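PDB 4N0H: glutamyl-tRNA(Gln) amidotransferase subunit B, mitochondrial from Saccharomyces cerevisiae, which is subunit B of a mitochondrial amidotransferase and belongs to the GatB/GatE family, whose catalytic domain the crystallised fragment largely comprises. Local coordinates for residues B[84-89]-B[104-109]. Numbering follows the deposited sequence.
Sequences SISQFD and LTQHYR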
ATOM      1  N   SER B  84      -7.426 -17.932  14.079  1.00 35.53           N
ATOM      2  CA  SER B  84      -5.989 -18.189  14.120  1.00 40.52           C
ATOM      3  C   SER B  84      -5.236 -17.062  13.429  1.00 37.00           C
ATOM      4  O   SER B  84      -4.199 -16.602  13.908  1.00 40.59           O
ATOM      5  CB  SER B  84      -5.665 -19.525  13.453  1.00 44.21           C
ATOM      6  OG  SER B  84      -6.169 -19.558  12.130  1.00 51.53           O
ATOM      7  N   ILE B  85      -5.778 -16.618  12.301  1.00 33.47           N
ATOM      8  CA  ILE B  85      -5.260 -15.462  11.590  1.00 34.06           C
ATOM      9  C   ILE B  85      -6.412 -14.512  11.296  1.00 35.14           C
ATOM     10  O   ILE B  85      -7.411 -14.911  10.698  1.00 37.64           O
ATOM     11  CB  ILE B  85      -4.641 -15.864  10.238  1.00 36.62           C
ATOM     12  CG1 ILE B  85      -3.427 -16.774  10.440  1.00 38.14           C
ATOM     13  CG2 ILE B  85      -4.254 -14.628   9.436  1.00 37.01           C
ATOM     14  CD1 ILE B  85      -2.214 -16.058  10.981  1.00 39.07           C
ATOM     15  N   SER B  86      -6.290 -13.264  11.727  1.00 29.88           N
ATOM     16  CA  SER B  86      -7.198 -12.237  11.231  1.00 30.02           C
ATOM     17  C   SER B  86      -6.416 -11.118  10.545  1.00 29.19           C
ATOM     18  O   SER B  86      -5.199 -11.001  10.706  1.00 26.45           O
ATOM     19  CB  SER B  86      -8.142 -11.711  12.324  1.00 31.56           C
ATOM     20  OG  SER B  86      -7.446 -11.013  13.340  1.00 32.57           O
ATOM     21  N   GLN B  87      -7.120 -10.316   9.759  1.00 28.00           N
ATOM     22  CA  GLN B  87      -6.480  -9.293   8.951  1.00 25.41           C
ATOM     23  C   GLN B  87      -7.436  -8.135   8.754  1.00 23.55           C
ATOM     24  O   GLN B  87      -8.647  -8.272   8.959  1.00 20.92           O
ATOM     25  CB  GLN B  87      -6.095  -9.863   7.583  1.00 33.76           C
ATOM     26  CG  GLN B  87      -7.264 -10.486   6.844  1.00 43.88           C
ATOM     27  CD  GLN B  87      -7.007 -10.674   5.357  1.00 48.49           C
ATOM     28  OE1 GLN B  87      -5.924 -11.097   4.946  1.00 49.10           O
ATOM     29  NE2 GLN B  87      -8.009 -10.349   4.538  1.00 40.09           N
ATOM     30  N   PHE B  88      -6.889  -6.991   8.362  1.00 23.17           N
ATOM     31  CA  PHE B  88      -7.701  -5.830   8.047  1.00 27.16           C
ATOM     32  C   PHE B  88      -7.786  -5.640   6.540  1.00 25.36           C
ATOM     33  O   PHE B  88      -6.798  -5.824   5.831  1.00 27.28           O
ATOM     34  CB  PHE B  88      -7.122  -4.579   8.708  1.00 25.77           C
ATOM     35  CG  PHE B  88      -7.267  -4.569  10.197  1.00 26.33           C
ATOM     36  CD1 PHE B  88      -6.270  -5.081  11.008  1.00 22.08           C
ATOM     37  CD2 PHE B  88      -8.415  -4.072  10.787  1.00 26.62           C
ATOM     38  CE1 PHE B  88      -6.410  -5.080  12.382  1.00 22.85           C
ATOM     39  CE2 PHE B  88      -8.559  -4.070  12.163  1.00 29.28           C
ATOM     40  CZ  PHE B  88      -7.557  -4.574  12.959  1.00 24.20           C
ATOM     41  N   ASP B  89      -8.965  -5.263   6.060  1.00 26.65           N
ATOM     42  CA  ASP B  89      -9.175  -5.019   4.636  1.00 27.78           C
ATOM     43  C   ASP B  89      -9.639  -3.588   4.415  1.00 24.27           C
ATOM     44  O   ASP B  89     -10.161  -2.952   5.326  1.00 30.34           O
ATOM     45  CB  ASP B  89     -10.214  -5.990   4.073  1.00 30.15           C
ATOM     46  CG  ASP B  89     -10.005  -7.414   4.561  1.00 34.48           C
ATOM     47  OD1 ASP B  89     -10.854  -7.904   5.342  1.00 29.03           O
ATOM     48  OD2 ASP B  89      -8.988  -8.037   4.174  1.00 32.26           O
ATOM     49  N   LEU B 104     -10.676   0.861   7.192  1.00 18.94           N
ATOM     50  CA  LEU B 104     -10.063  -0.408   7.568  1.00 24.55           C
ATOM     51  C   LEU B 104     -11.010  -1.205   8.455  1.00 25.59           C
ATOM     52  O   LEU B 104     -11.520  -0.697   9.456  1.00 25.10           O
ATOM     53  CB  LEU B 104      -8.726  -0.182   8.271  1.00 19.03           C
ATOM     54  CG  LEU B 104      -7.592   0.233   7.337  1.00 20.83           C
ATOM     55  CD1 LEU B 104      -6.384   0.728   8.129  1.00 20.37           C
ATOM     56  CD2 LEU B 104      -7.209  -0.943   6.437  1.00 21.92           C
ATOM     57  N   THR B 105     -11.249  -2.451   8.067  1.00 27.99           N
ATOM     58  CA  THR B 105     -12.220  -3.312   8.732  1.00 30.15           C
ATOM     59  C   THR B 105     -11.851  -4.760   8.453  1.00 26.80           C
ATOM     60  O   THR B 105     -11.130  -5.044   7.509  1.00 31.46           O
ATOM     61  CB  THR B 105     -13.659  -3.040   8.231  1.00 34.54           C
ATOM     62  OG1 THR B 105     -14.582  -3.888   8.930  1.00 40.46           O
ATOM     63  CG2 THR B 105     -13.773  -3.296   6.737  1.00 35.94           C
ATOM     64  N   GLN B 106     -12.342  -5.677   9.275  1.00 31.59           N
ATOM     65  CA  GLN B 106     -12.011  -7.085   9.100  1.00 31.09           C
ATOM     66  C   GLN B 106     -13.097  -7.830   8.337  1.00 36.59           C
ATOM     67  O   GLN B 106     -13.880  -8.575   8.923  1.00 43.60           O
ATOM     68  CB  GLN B 106     -11.774  -7.741  10.454  1.00 27.62           C
ATOM     69  CG  GLN B 106     -10.745  -7.024  11.297  1.00 26.30           C
ATOM     70  CD  GLN B 106     -10.334  -7.840  12.500  1.00 29.97           C
ATOM     71  OE1 GLN B 106     -11.136  -8.077  13.403  1.00 29.29           O
ATOM     72  NE2 GLN B 106      -9.083  -8.295  12.509  1.00 31.18           N
ATOM     73  N   HIS B 107     -13.128  -7.631   7.024  1.00 32.78           N
ATOM     74  CA  HIS B 107     -14.163  -8.207   6.176  1.00 33.83           C
ATOM     75  C   HIS B 107     -13.983  -9.708   5.933  1.00 36.69           C
ATOM     76  O   HIS B 107     -14.854 -10.507   6.277  1.00 41.00           O
ATOM     77  CB  HIS B 107     -14.227  -7.456   4.841  1.00 35.60           C
ATOM     78  CG  HIS B 107     -15.250  -7.996   3.891  1.00 40.71           C
ATOM     79  ND1 HIS B 107     -14.912  -8.713   2.763  1.00 43.46           N
ATOM     80  CD2 HIS B 107     -16.602  -7.926   3.900  1.00 38.88           C
ATOM     81  CE1 HIS B 107     -16.012  -9.062   2.120  1.00 41.42           C
ATOM     82  NE2 HIS B 107     -17.051  -8.596   2.789  1.00 41.55           N
ATOM     83  N   TYR B 108     -12.854 -10.086   5.343  1.00 31.49           N
ATOM     84  CA  TYR B 108     -12.613 -11.480   4.962  1.00 31.51           C
ATOM     85  C   TYR B 108     -12.263 -12.385   6.141  1.00 32.25           C
ATOM     86  O   TYR B 108     -12.621 -13.560   6.150  1.00 31.73           O
ATOM     87  CB  TYR B 108     -11.495 -11.579   3.915  1.00 32.88           C
ATOM     88  CG  TYR B 108     -11.803 -10.895   2.604  1.00 36.21           C
ATOM     89  CD1 TYR B 108     -12.804 -11.375   1.768  1.00 38.98           C
ATOM     90  CD2 TYR B 108     -11.084  -9.778   2.195  1.00 33.92           C
ATOM     91  CE1 TYR B 108     -13.090 -10.752   0.567  1.00 41.81           C
ATOM     92  CE2 TYR B 108     -11.355  -9.154   0.996  1.00 34.89           C
ATOM     93  CZ  TYR B 108     -12.360  -9.643   0.186  1.00 40.00           C
ATOM     94  OH  TYR B 108     -12.639  -9.024  -1.013  1.00 42.64           O
ATOM     95  N   ARG B 109     -11.537 -11.845   7.116  1.00 31.60           N
ATOM     96  CA  ARG B 109     -11.071 -12.635   8.254  1.00 33.03           C
ATOM     97  C   ARG B 109     -11.295 -11.898   9.573  1.00 29.12           C
ATOM     98  O   ARG B 109     -10.420 -11.176  10.046  1.00 29.51           O
ATOM     99  CB  ARG B 109      -9.590 -12.991   8.097  1.00 35.54           C
ATOM    100  CG  ARG B 109      -9.257 -13.731   6.806  1.00 38.38           C
ATOM    101  CD  ARG B 109      -7.897 -14.403   6.897  1.00 49.68           C
ATOM    102  NE  ARG B 109      -7.822 -15.295   8.054  1.00 60.39           N
ATOM    103  CZ  ARG B 109      -8.223 -16.563   8.049  1.00 66.99           C
ATOM    104  NH1 ARG B 109      -8.729 -17.098   6.945  1.00 69.93           N
ATOM    105  NH2 ARG B 109      -8.117 -17.298   9.149  1.00 66.13           N
TER
HETATM  106  O   HOH W   1     -10.262  -9.457   7.218  1.00 33.50           O
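Asp89 and Thr105 form a hydrogen-bonded antiparallel pair: Asp89 N reaches Thr105 O at 2.6 Å, and Thr105 N returns a bond to Asp89 O at 3.0 Å. Toward Arg109 the direct backbone bonding thins to one weak bond, Gln87 N to Arg109 O, as His107 and Tyr108 turn through helical backbone angles.

Side chains and a water bind this turn. With CG beside its own backbone N (chi1 -44°), Asp89 sends OD1 to Tyr108 N, 3.0 Å away and approaching from above the carboxylate plane, and more weakly to His107 N. A water takes the N-H of Arg109 and lies within bonding distance of Gln87 O and Asp89 OD1, standing between Arg109 N and Gln87 O. Farther along, Arg109 grips Ile85 O side-on. Arg109 NE donates to Ile85 O at 2.7 Å from above the carbonyl plane, whereas Arg109 NH2 meets Ile85 O at 2.9 Å in that plane, on a lone pair.

Packing adds to these bonds. Gln106 lays its CG over one face of the Phe88 ring, 4.2 Å from the centroid, a CH-pi contact, while its OE1 is held by Ile140 N. Elsewhere Gln87 CG rests against Arg109 CB at 3.6 Å, and the Tyr108 ring turns its edge to Asp89 OD2.

The Asp89-Thr105 bridge belongs to the antiparallel pairing of strands 89-92 and 102-120 in the mixed sheet of the GatB/GatE catalytic domain.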